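Local coordinates for putative ABC transporter amino acid-binding protein (Sinorhizobium meliloti, PDB 2Q88) that binds the compatible solutes ectoine and hydroxyectoine as the substrate-binding protein of an ABC transporter, at residues 47-52 and 219-224; 96-101 and 242-247; 109-114 and 123-128; 136-141 and 196-201; 175-180 and 189-194. One frame throughout, in Å; residues are numbered along the deposited sequence.

In the fold
The chain has the two-lobed form of a family 3 solute-binding protein, with ectoine held between the lobes. Interaction 1 ties two helices at the far end of one lobe; its centre is about 20 Å from that of interaction 2, which it meets through packing of Leu222 on Ile96. Interaction 2 takes in the first part of strand 98-106, which runs into the other lobe, where interactions 3, 4 and 5 lie with centres about 15 to 16 Å apart. Interaction 4 comes nearest the ligand, the side chain of Tyr201 being about 7 Å from ectoine. Asp99 joins three contacts: its N meets the Tyr201 O of interaction 4, and its OD2 the Leu175 N of interaction 5, probably as hydrogen bonds.

Interaction 1: residues 47-52 and 219-224; sequences KRLGVA and DVELAK
Leu49 and Glu221 make the apolar half of this contact, the two side chains running alongside in opposite senses, with Leu49 CD2 3.7 Å from Glu221 CG. The aliphatic stem of the glutamate takes the leucine methyl on CG, and the bend at chi2 (-44°) then turns the carboxylate toward Arg48. Leu49 also touches Ala217 one turn back on helix 212-228, and Leu6 of helix 5-12.

Beside the carboxylate the contact is looser. Arg48 CB makes a van der Waals touch on Glu221 OE1 at 3.8 Å, yet the guanidinium leads away: although its plane is only 20° from that of the carboxylate, Arg48 NH1 and Glu221 OE1 stay 5.1 Å apart. The charges may attract at that range, but no salt bridge forms. Each has a partner on its own helix instead: Arg48 NE pairs with Glu44, and Glu221 OE2 forms a salt bridge with Lys224 NZ at 3.2 Å, its hydrogen bond weak.

Backbone bonds finish the first helix. Gly50 N donates to Lys47 O at 2.9 Å, and Gly50 turns to a positive phi of 88°, where a side chain would jam against the preceding carbonyl. The result is a Schellman motif closing helix 37-48 against the flank of helix 212-228.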
# COMPACT_ATOMS: atom_id res chain seq x y z
N LYS A 47 -10.67 15.31 8.94
CA LYS A 47 -11.63 16.41 8.91
C LYS A 47 -12.66 16.25 10.03
O LYS A 47 -12.97 17.22 10.74
CB LYS A 47 -12.34 16.49 7.56
CG LYS A 47 -13.26 17.70 7.46
CD LYS A 47 -14.06 17.78 6.17
CE LYS A 47 -15.16 18.84 6.31
NZ LYS A 47 -15.83 19.14 5.01
N ARG A 48 -13.17 15.03 10.18
CA ARG A 48 -14.18 14.73 11.20
C ARG A 48 -13.62 14.90 12.60
O ARG A 48 -14.36 15.27 13.51
CB ARG A 48 -14.71 13.31 11.02
CG ARG A 48 -15.69 13.20 9.87
CD ARG A 48 -15.97 11.79 9.40
NE ARG A 48 -16.68 11.82 8.13
CZ ARG A 48 -17.99 11.68 7.98
NH1 ARG A 48 -18.77 11.46 9.03
NH2 ARG A 48 -18.52 11.75 6.77
N LEU A 49 -12.32 14.67 12.75
CA LEU A 49 -11.62 14.88 14.01
C LEU A 49 -11.25 16.35 14.23
O LEU A 49 -10.68 16.69 15.27
CB LEU A 49 -10.35 14.01 14.10
CG LEU A 49 -10.56 12.50 14.10
CD1 LEU A 49 -9.22 11.74 14.05
CD2 LEU A 49 -11.37 12.13 15.32
N GLY A 50 -11.56 17.22 13.27
CA GLY A 50 -11.27 18.65 13.39
C GLY A 50 -9.89 19.07 12.92
O GLY A 50 -9.41 20.15 13.29
N VAL A 51 -9.26 18.22 12.10
CA VAL A 51 -7.97 18.52 11.47
C VAL A 51 -8.27 18.82 10.01
O VAL A 51 -8.57 17.90 9.25
CB VAL A 51 -6.97 17.34 11.59
CG1 VAL A 51 -5.67 17.65 10.87
CG2 VAL A 51 -6.71 16.98 13.06
N ALA A 52 -8.18 20.09 9.63
CA ALA A 52 -8.73 20.63 8.37
C ALA A 52 -8.09 20.15 7.06
O ALA A 52 -8.72 20.20 6.00
CB ALA A 52 -8.72 22.16 8.42
N ASP A 219 -9.85 5.44 14.68
CA ASP A 219 -10.63 4.20 14.63
C ASP A 219 -12.10 4.39 14.95
O ASP A 219 -12.94 3.74 14.34
CB ASP A 219 -10.02 3.15 15.56
CG ASP A 219 -8.99 2.29 14.85
OD1 ASP A 219 -8.93 2.34 13.61
OD2 ASP A 219 -8.22 1.51 15.46
N VAL A 220 -12.43 5.29 15.88
CA VAL A 220 -13.82 5.57 16.21
C VAL A 220 -14.56 6.09 14.97
O VAL A 220 -15.66 5.64 14.65
CB VAL A 220 -13.94 6.54 17.43
CG1 VAL A 220 -15.34 7.12 17.55
CG2 VAL A 220 -13.58 5.81 18.73
N GLU A 221 -13.92 7.00 14.24
CA GLU A 221 -14.51 7.57 13.01
C GLU A 221 -14.58 6.56 11.87
O GLU A 221 -15.53 6.57 11.08
CB GLU A 221 -13.74 8.81 12.55
CG GLU A 221 -13.80 10.02 13.49
CD GLU A 221 -15.19 10.32 14.03
OE1 GLU A 221 -16.13 10.51 13.23
OE2 GLU A 221 -15.34 10.37 15.27
N LEU A 222 -13.55 5.74 11.74
CA LEU A 222 -13.51 4.69 10.70
C LEU A 222 -14.67 3.71 10.87
O LEU A 222 -15.29 3.31 9.89
CB LEU A 222 -12.17 3.95 10.72
CG LEU A 222 -11.93 2.76 9.76
CD1 LEU A 222 -12.07 3.20 8.30
CD2 LEU A 222 -10.53 2.15 9.98
N ALA A 223 -14.93 3.31 12.11
CA ALA A 223 -16.06 2.45 12.44
C ALA A 223 -17.40 3.07 12.05
O ALA A 223 -18.27 2.38 11.53
CB ALA A 223 -16.06 2.07 13.92
N LYS A 224 -17.58 4.36 12.30
CA LYS A 224 -18.81 5.05 11.91
C LYS A 224 -18.98 5.13 10.39
O LYS A 224 -20.10 5.00 9.88
CB LYS A 224 -18.87 6.44 12.55
CG LYS A 224 -19.08 6.38 14.05
CD LYS A 224 -19.33 7.73 14.69
CE LYS A 224 -18.05 8.38 15.14
NZ LYS A 224 -18.29 9.53 16.08

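Interaction 2: residues 96-101 and 242-247; sequences ILCDAE and AKAAMS
Just beyond the face that Ala244 and Ala245 turn to Cys98, the carbonyl O of Lys243 holds two donors of Ser247, OG at 2.8 Å and, weakly, the backbone N. The hydroxyl comes from above the carbonyl plane, 47° out of it. These bonds tie the serine back over the last turn of the short helix 242-246.

Across the contact itself no hydrogen bond forms; the fit is one of small groups. Cys98 points its side chain at the helix, and its sulfur settles against the backbone, with SG 3.6 Å from Ala245 N. SG stands anti to the carbonyl carbon (chi1 -63°), which swings it over the peptide joining Ala244 to Ala245 and leaves CB to meet the methyl of Ala244, 4.0 Å from Cys98 CB to Ala244 CB. On the other flank, Ala245 CB presses on the backbone of the strand's approach, 3.3 Å from Ile96 O, while the Ile96 side chain turns away. Three methyl-sized or sulfur groups thus let the two backbones come close, CA to CA 5.4 Å between Ile96 and Ala245.

The same sulfur is bonded to Cys202 in a disulfide, on strand 201-202, which pairs antiparallel with strand 98-106. Phe231 of helix 230-235 packs on both Ile96 and Ala245, and helix 212-228 receives the Ile96 side chain through Phe218 and Leu222.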
# COMPACT_ATOMS: atom_id res chain seq x y z
N ILE A 96 -8.58 -1.23 6.10
CA ILE A 96 -9.19 -0.28 5.17
C ILE A 96 -9.16 -0.78 3.74
O ILE A 96 -10.21 -1.03 3.14
CB ILE A 96 -8.51 1.12 5.28
CG1 ILE A 96 -8.68 1.69 6.70
CG2 ILE A 96 -9.11 2.08 4.24
CD1 ILE A 96 -7.90 2.97 7.00
N LEU A 97 -7.95 -0.91 3.18
CA LEU A 97 -7.76 -1.29 1.77
C LEU A 97 -7.16 -2.69 1.62
O LEU A 97 -6.03 -2.94 2.04
CB LEU A 97 -6.87 -0.29 1.03
CG LEU A 97 -7.25 1.19 1.09
CD1 LEU A 97 -6.33 1.97 0.16
CD2 LEU A 97 -8.69 1.40 0.65
N CYS A 98 -7.93 -3.57 1.01
CA CYS A 98 -7.54 -4.97 0.83
C CYS A 98 -7.22 -5.25 -0.63
O CYS A 98 -7.89 -4.74 -1.51
CB CYS A 98 -8.68 -5.88 1.29
SG CYS A 98 -9.05 -5.71 3.05
N ASP A 99 -6.18 -6.05 -0.88
CA ASP A 99 -5.85 -6.45 -2.25
C ASP A 99 -4.95 -7.67 -2.32
O ASP A 99 -4.20 -7.96 -1.38
CB ASP A 99 -5.20 -5.30 -3.04
CG ASP A 99 -5.55 -5.34 -4.53
OD1 ASP A 99 -6.44 -6.13 -4.94
OD2 ASP A 99 -5.00 -4.63 -5.38
N ALA A 100 -5.04 -8.36 -3.45
CA ALA A 100 -4.15 -9.47 -3.77
C ALA A 100 -2.94 -8.91 -4.54
O ALA A 100 -2.93 -7.73 -4.90
CB ALA A 100 -4.90 -10.47 -4.62
N GLU A 101 -1.95 -9.76 -4.79
CA GLU A 101 -0.74 -9.36 -5.51
C GLU A 101 -0.85 -9.80 -6.97
O GLU A 101 -1.48 -10.82 -7.27
CB GLU A 101 0.52 -9.97 -4.88
CG GLU A 101 0.71 -9.69 -3.39
CD GLU A 101 1.32 -8.31 -3.14
OE1 GLU A 101 1.11 -7.41 -3.98
OE2 GLU A 101 2.02 -8.14 -2.12
N ALA A 242 -15.32 -3.06 0.24
CA ALA A 242 -15.57 -2.71 1.64
C ALA A 242 -15.87 -3.96 2.46
O ALA A 242 -15.50 -4.04 3.63
CB ALA A 242 -16.70 -1.71 1.75
N LYS A 243 -16.55 -4.91 1.83
CA LYS A 243 -16.85 -6.21 2.44
C LYS A 243 -15.57 -6.91 2.95
O LYS A 243 -15.52 -7.35 4.09
CB LYS A 243 -17.60 -7.08 1.43
CG LYS A 243 -18.32 -8.30 1.98
CD LYS A 243 -18.76 -9.20 0.81
CE LYS A 243 -19.35 -10.53 1.25
NZ LYS A 243 -20.85 -10.52 1.33
N ALA A 244 -14.54 -6.96 2.10
CA ALA A 244 -13.26 -7.56 2.48
C ALA A 244 -12.63 -6.94 3.73
O ALA A 244 -12.19 -7.65 4.63
CB ALA A 244 -12.28 -7.53 1.32
N ALA A 245 -12.59 -5.60 3.79
CA ALA A 245 -12.04 -4.92 4.95
C ALA A 245 -12.91 -5.16 6.18
O ALA A 245 -12.40 -5.45 7.27
CB ALA A 245 -11.89 -3.42 4.69
N MET A 246 -14.22 -5.06 5.99
CA MET A 246 -15.18 -5.28 7.07
C MET A 246 -15.32 -6.76 7.51
O MET A 246 -15.96 -7.04 8.53
CB MET A 246 -16.54 -4.68 6.68
CG MET A 246 -16.49 -3.14 6.59
SD MET A 246 -17.90 -2.38 5.78
CE MET A 246 -19.19 -2.75 6.97
N SER A 247 -14.72 -7.68 6.76
CA SER A 247 -14.73 -9.11 7.13
C SER A 247 -13.57 -9.50 8.05
O SER A 247 -13.47 -10.65 8.50
CB SER A 247 -14.69 -10.00 5.88
OG SER A 247 -15.89 -9.89 5.14

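Interaction 3: residues 109-114 and 123-128; sequences NPLGLK and PDAKIG
Leu111 and Leu113 both aim their side chains at Ala125, and the alanine points its CB back at them, so that a single methyl is met by one branch of each leucine. Leu113 brings CD1 to 4.3 Å from Ala125 CB; Leu111 brings CD2 to 4.5 Å from the same Ala125 CB, a looser touch. The two leucines stand side by side on the loop, and Gly112 between them has a positive phi (56°), which favours glycine. Leu113 lies in the buried interior, next to Asp118 of helix 116-121, whereas Leu111 is exposed and also touches Asn122 and Asp168.

Leu111 sits in a type I beta turn from Asn109 to Gly112, closed by Gly112 N to Asn109 O at 2.9 Å, and Leu113 follows it directly; the loop lies between strand 98-106 and helix 116-121. The Asn109 side chain braces it from within. Its OD1 accepts from Leu113 N at 3.0 Å, with the donor tilted 29° from the carbonyl plane, and its ND2 gives a hydrogen to Leu113 O at 2.9 Å, reaching it from above the carbonyl plane. The amide is carried across to the Leu113 backbone by a chi1 of -169°, CG lying opposite the backbone N, and two bonds hold its rotation. Ala125, on the other side, leads into strand 127-129 and also packs on Ile119, while its carbonyl O accepts from Arg148.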
# COMPACT_ATOMS: atom_id res chain seq x y z
N ASN A 109 3.67 -14.76 -21.46
CA ASN A 109 4.37 -15.26 -20.26
C ASN A 109 5.39 -16.36 -20.63
O ASN A 109 5.22 -17.53 -20.27
CB ASN A 109 3.35 -15.73 -19.22
CG ASN A 109 3.97 -16.00 -17.85
OD1 ASN A 109 5.17 -15.88 -17.66
ND2 ASN A 109 3.13 -16.37 -16.89
N PRO A 110 6.43 -15.97 -21.38
CA PRO A 110 7.36 -16.92 -21.99
C PRO A 110 8.14 -17.75 -20.97
O PRO A 110 8.55 -18.86 -21.27
CB PRO A 110 8.32 -16.02 -22.76
CG PRO A 110 8.25 -14.72 -22.06
CD PRO A 110 6.80 -14.58 -21.70
N LEU A 111 8.33 -17.20 -19.78
CA LEU A 111 9.07 -17.89 -18.73
C LEU A 111 8.15 -18.70 -17.82
O LEU A 111 8.61 -19.34 -16.89
CB LEU A 111 9.89 -16.89 -17.93
CG LEU A 111 11.35 -16.62 -18.34
CD1 LEU A 111 11.58 -16.64 -19.84
CD2 LEU A 111 11.84 -15.33 -17.72
N GLY A 112 6.85 -18.66 -18.11
CA GLY A 112 5.84 -19.41 -17.35
C GLY A 112 5.87 -19.09 -15.87
O GLY A 112 5.83 -19.99 -15.04
N LEU A 113 5.95 -17.80 -15.56
CA LEU A 113 6.01 -17.33 -14.17
C LEU A 113 4.60 -17.03 -13.65
O LEU A 113 3.95 -16.09 -14.12
CB LEU A 113 6.91 -16.09 -14.06
CG LEU A 113 8.35 -16.19 -14.59
CD1 LEU A 113 9.00 -14.81 -14.66
CD2 LEU A 113 9.19 -17.14 -13.75
N LYS A 114 4.15 -17.83 -12.68
CA LYS A 114 2.79 -17.72 -12.11
C LYS A 114 2.82 -17.54 -10.58
O LYS A 114 1.81 -17.19 -9.96
CB LYS A 114 1.96 -18.96 -12.46
CG LYS A 114 1.82 -19.27 -13.95
CD LYS A 114 1.17 -20.63 -14.16
CE LYS A 114 1.18 -21.06 -15.62
NZ LYS A 114 0.56 -22.43 -15.79
N PRO A 123 16.97 -19.25 -12.70
CA PRO A 123 18.10 -18.36 -12.37
C PRO A 123 18.25 -17.17 -13.32
O PRO A 123 19.04 -16.26 -13.03
CB PRO A 123 19.32 -19.27 -12.48
CG PRO A 123 18.77 -20.64 -12.43
CD PRO A 123 17.46 -20.56 -13.17
N ASP A 124 17.52 -17.16 -14.42
CA ASP A 124 17.54 -16.01 -15.33
C ASP A 124 16.56 -14.95 -14.90
O ASP A 124 16.75 -13.78 -15.22
CB ASP A 124 17.22 -16.42 -16.76
CG ASP A 124 18.21 -17.39 -17.33
OD1 ASP A 124 19.37 -17.43 -16.85
OD2 ASP A 124 17.92 -18.16 -18.26
N ALA A 125 15.51 -15.35 -14.18
CA ALA A 125 14.36 -14.47 -13.92
C ALA A 125 14.66 -13.38 -12.91
O ALA A 125 15.10 -13.66 -11.79
CB ALA A 125 13.15 -15.29 -13.46
N LYS A 126 14.43 -12.15 -13.31
CA LYS A 126 14.55 -11.04 -12.38
C LYS A 126 13.18 -10.43 -12.16
O LYS A 126 12.44 -10.20 -13.12
CB LYS A 126 15.54 -10.00 -12.90
CG LYS A 126 16.99 -10.46 -12.89
CD LYS A 126 17.94 -9.33 -13.25
CE LYS A 126 19.36 -9.87 -13.40
NZ LYS A 126 20.25 -8.89 -14.07
N ILE A 127 12.85 -10.17 -10.90
CA ILE A 127 11.59 -9.50 -10.58
C ILE A 127 11.82 -8.08 -10.06
O ILE A 127 12.67 -7.86 -9.20
CB ILE A 127 10.78 -10.33 -9.56
CG1 ILE A 127 9.54 -9.54 -9.08
CG2 ILE A 127 11.64 -10.77 -8.36
CD1 ILE A 127 8.42 -10.41 -8.56
N GLY A 128 11.05 -7.13 -10.58
CA GLY A 128 11.08 -5.76 -10.09
C GLY A 128 9.99 -5.57 -9.07
O GLY A 128 8.89 -6.12 -9.21

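Interaction 4: residues 136-141 and 196-201; sequences EKLALE and EGAPVY
The ring of Tyr201 has Pro199 on one face and Leu138 at its edge. Pro199 CB sits 4.1 Å above the ring plane, offset toward the rim, and Leu138 CD1 comes up near the plane, 4.1 Å from Tyr201 CE2. Phe81, a residue of the ectoine pocket, also meets the ring, the two planes only about 10° apart.

Leu138 is the centre of the contact. It reaches out from the helix with CG anti to the carbonyl carbon; chi1 of -69° brings CG toward the loop, and chi2 sets the methyls. CD2 meets the phenol oxygen, 3.5 Å from Tyr201 OH, and the proline ring, 3.7 Å from Pro199 CD, leucine and proline approaching tip to tip. CD1 lies by the tyrosine edge and Pro199 CD, and more loosely by Ala198, whose CB is 4.4 Å from Leu138 CD1. No hydrogen bond crosses; the fit is apolar apart from the hydroxyl. With alanine in place of Leu138, CG and both methyls are gone, which would probably open a gap between helix and loop and leave the Tyr201 edge without its neighbour.

Tyr201 begins strand 201-202, which pairs with strand 98-106, and Leu138 and Tyr201 both touch Glu101 on that strand. Tyr116 of helix 116-121 packs against Leu138, Ala139 and Ala198, and so lies beside helix 134-141 and the 196-201 loop alike.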
# COMPACT_ATOMS: atom_id res chain seq x y z
N GLU A 136 8.51 -7.54 -2.63
CA GLU A 136 9.94 -7.79 -2.48
C GLU A 136 10.20 -8.88 -1.43
O GLU A 136 10.97 -9.81 -1.67
CB GLU A 136 10.67 -6.50 -2.12
CG GLU A 136 12.17 -6.66 -1.93
CD GLU A 136 12.82 -5.43 -1.32
OE1 GLU A 136 13.80 -4.93 -1.91
OE2 GLU A 136 12.36 -4.98 -0.24
N LYS A 137 9.55 -8.76 -0.27
CA LYS A 137 9.69 -9.76 0.80
C LYS A 137 9.18 -11.15 0.37
O LYS A 137 9.80 -12.15 0.69
CB LYS A 137 8.99 -9.29 2.08
CG LYS A 137 9.19 -10.23 3.29
CD LYS A 137 10.63 -10.22 3.81
CE LYS A 137 10.81 -11.22 4.96
NZ LYS A 137 12.17 -11.16 5.54
N LEU A 138 8.07 -11.19 -0.35
CA LEU A 138 7.54 -12.47 -0.85
C LEU A 138 8.50 -13.15 -1.82
O LEU A 138 8.63 -14.38 -1.81
CB LEU A 138 6.17 -12.30 -1.51
CG LEU A 138 5.00 -11.94 -0.60
CD1 LEU A 138 3.79 -11.54 -1.43
CD2 LEU A 138 4.66 -13.08 0.37
N ALA A 139 9.16 -12.35 -2.66
CA ALA A 139 10.18 -12.87 -3.60
C ALA A 139 11.35 -13.46 -2.82
O ALA A 139 11.75 -14.59 -3.06
CB ALA A 139 10.67 -11.78 -4.52
N LEU A 140 11.88 -12.68 -1.89
CA LEU A 140 12.98 -13.13 -1.03
C LEU A 140 12.64 -14.38 -0.19
O LEU A 140 13.48 -15.26 -0.04
CB LEU A 140 13.46 -11.99 -0.12
CG LEU A 140 14.10 -10.80 -0.84
CD1 LEU A 140 14.23 -9.61 0.11
CD2 LEU A 140 15.46 -11.15 -1.46
N GLU A 141 11.40 -14.45 0.32
CA GLU A 141 10.96 -15.62 1.11
C GLU A 141 10.77 -16.87 0.26
O GLU A 141 10.86 -17.99 0.77
CB GLU A 141 9.65 -15.32 1.86
CG GLU A 141 9.76 -14.22 2.90
CD GLU A 141 8.44 -13.91 3.58
OE1 GLU A 141 7.38 -13.98 2.92
OE2 GLU A 141 8.47 -13.59 4.79
N GLU A 196 -0.16 -16.79 -7.79
CA GLU A 196 -0.49 -18.03 -7.13
C GLU A 196 0.38 -18.23 -5.90
O GLU A 196 1.59 -18.06 -5.95
CB GLU A 196 -0.33 -19.20 -8.11
CG GLU A 196 -1.40 -19.23 -9.19
CD GLU A 196 -2.80 -19.50 -8.63
OE1 GLU A 196 -2.95 -20.05 -7.51
OE2 GLU A 196 -3.79 -19.16 -9.33
N GLY A 197 -0.25 -18.58 -4.78
CA GLY A 197 0.44 -18.84 -3.52
C GLY A 197 0.69 -17.61 -2.66
O GLY A 197 1.15 -17.73 -1.52
N ALA A 198 0.41 -16.43 -3.19
CA ALA A 198 0.65 -15.18 -2.48
C ALA A 198 -0.53 -14.88 -1.55
O ALA A 198 -1.67 -15.22 -1.88
CB ALA A 198 0.85 -14.05 -3.47
N PRO A 199 -0.27 -14.27 -0.39
CA PRO A 199 -1.34 -13.88 0.54
C PRO A 199 -2.17 -12.73 -0.02
O PRO A 199 -1.70 -11.99 -0.88
CB PRO A 199 -0.58 -13.40 1.78
CG PRO A 199 0.81 -13.89 1.62
CD PRO A 199 1.06 -13.91 0.14
N VAL A 200 -3.40 -12.60 0.46
CA VAL A 200 -4.15 -11.37 0.25
C VAL A 200 -3.85 -10.54 1.49
O VAL A 200 -3.75 -11.08 2.60
CB VAL A 200 -5.65 -11.63 0.08
CG1 VAL A 200 -6.44 -10.32 -0.08
CG2 VAL A 200 -5.88 -12.52 -1.14
N TYR A 201 -3.66 -9.24 1.29
CA TYR A 201 -3.27 -8.32 2.34
C TYR A 201 -4.36 -7.26 2.50
O TYR A 201 -5.12 -7.02 1.57
CB TYR A 201 -1.98 -7.60 1.97
CG TYR A 201 -0.72 -8.42 2.01
CD1 TYR A 201 -0.16 -8.81 3.23
CD2 TYR A 201 -0.06 -8.78 0.84
CE1 TYR A 201 1.00 -9.57 3.28
CE2 TYR A 201 1.12 -9.53 0.87
CZ TYR A 201 1.63 -9.92 2.10
OH TYR A 201 2.78 -10.67 2.15

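Interaction 5: residues 175-180 and 189-194; sequences LSINDL and VEVLAP
Ile177 and Val191 make the apolar contact here, a helix side chain and a strand side chain passing in opposite directions. The methyl that does the touching is Ile177 CG2, which lies 3.7 Å from Val191 CG1 and equally 3.7 Å from Val191 CG2, so it rests in the fork of the valine. Chi1 of -75° at Ile177 sets this branch anti to the backbone N, and the valine points its CB at the helix to receive it. Ile177 is buried more deeply still by Tyr170 and Leu172 of strand 169-173 and by Ala102 of strand 98-106.

A polar atom meets the same valine from the side. Asn178 crosses it at about a right angle, and Asn178 OD1 comes 3.6 Å from Val191 CG1 and 4.0 Å from Val191 CG2, a van der Waals touch and not a hydrogen bond. Replaced by alanine, Val191 would lose both methyls, which would likely leave a gap beside Ile177 CG2 and set the Asn178 amide freer to turn. Val181, one turn further along the helix, also touches Val191.

Strand 169-173 leads directly into helix 174-184, which packs here on strand 189-192. Strand 98-106 lies between these two strands and runs antiparallel to both, so the unit is a beta-alpha-beta crossover that skips one strand, as in the type II periplasmic binding protein fold.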
# COMPACT_ATOMS: atom_id res chain seq x y z
N LEU A 175 -4.88 -4.18 -8.15
CA LEU A 175 -5.47 -2.91 -8.57
C LEU A 175 -4.45 -1.92 -9.13
O LEU A 175 -4.77 -1.18 -10.06
CB LEU A 175 -6.28 -2.28 -7.44
CG LEU A 175 -7.60 -2.98 -7.12
CD1 LEU A 175 -8.07 -2.53 -5.74
CD2 LEU A 175 -8.68 -2.66 -8.16
N SER A 176 -3.24 -1.92 -8.57
CA SER A 176 -2.16 -1.03 -9.04
C SER A 176 -1.62 -1.46 -10.41
O SER A 176 -1.34 -0.60 -11.26
CB SER A 176 -0.99 -1.02 -8.04
OG SER A 176 -1.40 -0.65 -6.74
N ILE A 177 -1.43 -2.77 -10.59
CA ILE A 177 -0.94 -3.30 -11.87
C ILE A 177 -1.97 -3.02 -12.96
O ILE A 177 -1.62 -2.51 -14.02
CB ILE A 177 -0.60 -4.82 -11.77
CG1 ILE A 177 0.72 -5.06 -11.00
CG2 ILE A 177 -0.50 -5.46 -13.13
CD1 ILE A 177 2.00 -4.45 -11.67
N ASN A 178 -3.24 -3.35 -12.70
CA ASN A 178 -4.32 -3.12 -13.68
C ASN A 178 -4.45 -1.66 -14.10
O ASN A 178 -4.65 -1.35 -15.28
CB ASN A 178 -5.66 -3.63 -13.15
CG ASN A 178 -5.81 -5.14 -13.23
OD1 ASN A 178 -5.11 -5.82 -14.00
ND2 ASN A 178 -6.74 -5.68 -12.46
N ASP A 179 -4.35 -0.76 -13.14
CA ASP A 179 -4.42 0.67 -13.42
C ASP A 179 -3.25 1.12 -14.30
O ASP A 179 -3.45 1.82 -15.31
CB ASP A 179 -4.46 1.45 -12.12
CG ASP A 179 -4.81 2.89 -12.32
OD1 ASP A 179 -3.89 3.73 -12.19
OD2 ASP A 179 -5.95 3.29 -12.63
N LEU A 180 -2.05 0.70 -13.92
CA LEU A 180 -0.82 1.06 -14.62
C LEU A 180 -0.79 0.53 -16.06
O LEU A 180 -0.49 1.28 -16.99
CB LEU A 180 0.39 0.56 -13.82
CG LEU A 180 1.79 0.57 -14.42
CD1 LEU A 180 2.30 2.00 -14.62
CD2 LEU A 180 2.73 -0.22 -13.51
N VAL A 189 2.70 -6.29 -23.05
CA VAL A 189 2.66 -6.52 -21.60
C VAL A 189 1.35 -7.21 -21.24
O VAL A 189 0.30 -6.94 -21.82
CB VAL A 189 2.82 -5.20 -20.81
CG1 VAL A 189 2.56 -5.41 -19.33
CG2 VAL A 189 4.21 -4.61 -21.02
N GLU A 190 1.42 -8.09 -20.24
CA GLU A 190 0.35 -8.98 -19.86
C GLU A 190 0.25 -9.06 -18.34
O GLU A 190 1.27 -9.04 -17.66
CB GLU A 190 0.70 -10.35 -20.43
CG GLU A 190 -0.18 -11.50 -20.03
CD GLU A 190 0.13 -12.70 -20.89
OE1 GLU A 190 -0.20 -12.64 -22.10
OE2 GLU A 190 0.72 -13.67 -20.38
N VAL A 191 -0.97 -9.14 -17.81
CA VAL A 191 -1.17 -9.19 -16.36
C VAL A 191 -1.53 -10.60 -15.90
O VAL A 191 -2.40 -11.25 -16.49
CB VAL A 191 -2.28 -8.21 -15.89
CG1 VAL A 191 -2.50 -8.29 -14.38
CG2 VAL A 191 -1.96 -6.78 -16.31
N LEU A 192 -0.87 -11.06 -14.85
CA LEU A 192 -1.28 -12.28 -14.16
C LEU A 192 -1.72 -11.89 -12.75
O LEU A 192 -0.93 -11.35 -11.98
CB LEU A 192 -0.15 -13.31 -14.14
CG LEU A 192 -0.46 -14.68 -13.52
CD1 LEU A 192 0.09 -15.80 -14.37
CD2 LEU A 192 0.07 -14.77 -12.09
N ALA A 193 -2.98 -12.16 -12.43
CA ALA A 193 -3.56 -11.82 -11.13
C ALA A 193 -4.65 -12.81 -10.72
O ALA A 193 -5.50 -13.17 -11.55
CB ALA A 193 -4.11 -10.39 -11.16
N PRO A 194 -4.65 -13.24 -9.46
CA PRO A 194 -3.58 -12.92 -8.51
C PRO A 194 -2.39 -13.86 -8.66
O PRO A 194 -2.51 -14.91 -9.30
CB PRO A 194 -4.24 -13.14 -7.16
CG PRO A 194 -5.24 -14.21 -7.40
CD PRO A 194 -5.72 -14.03 -8.82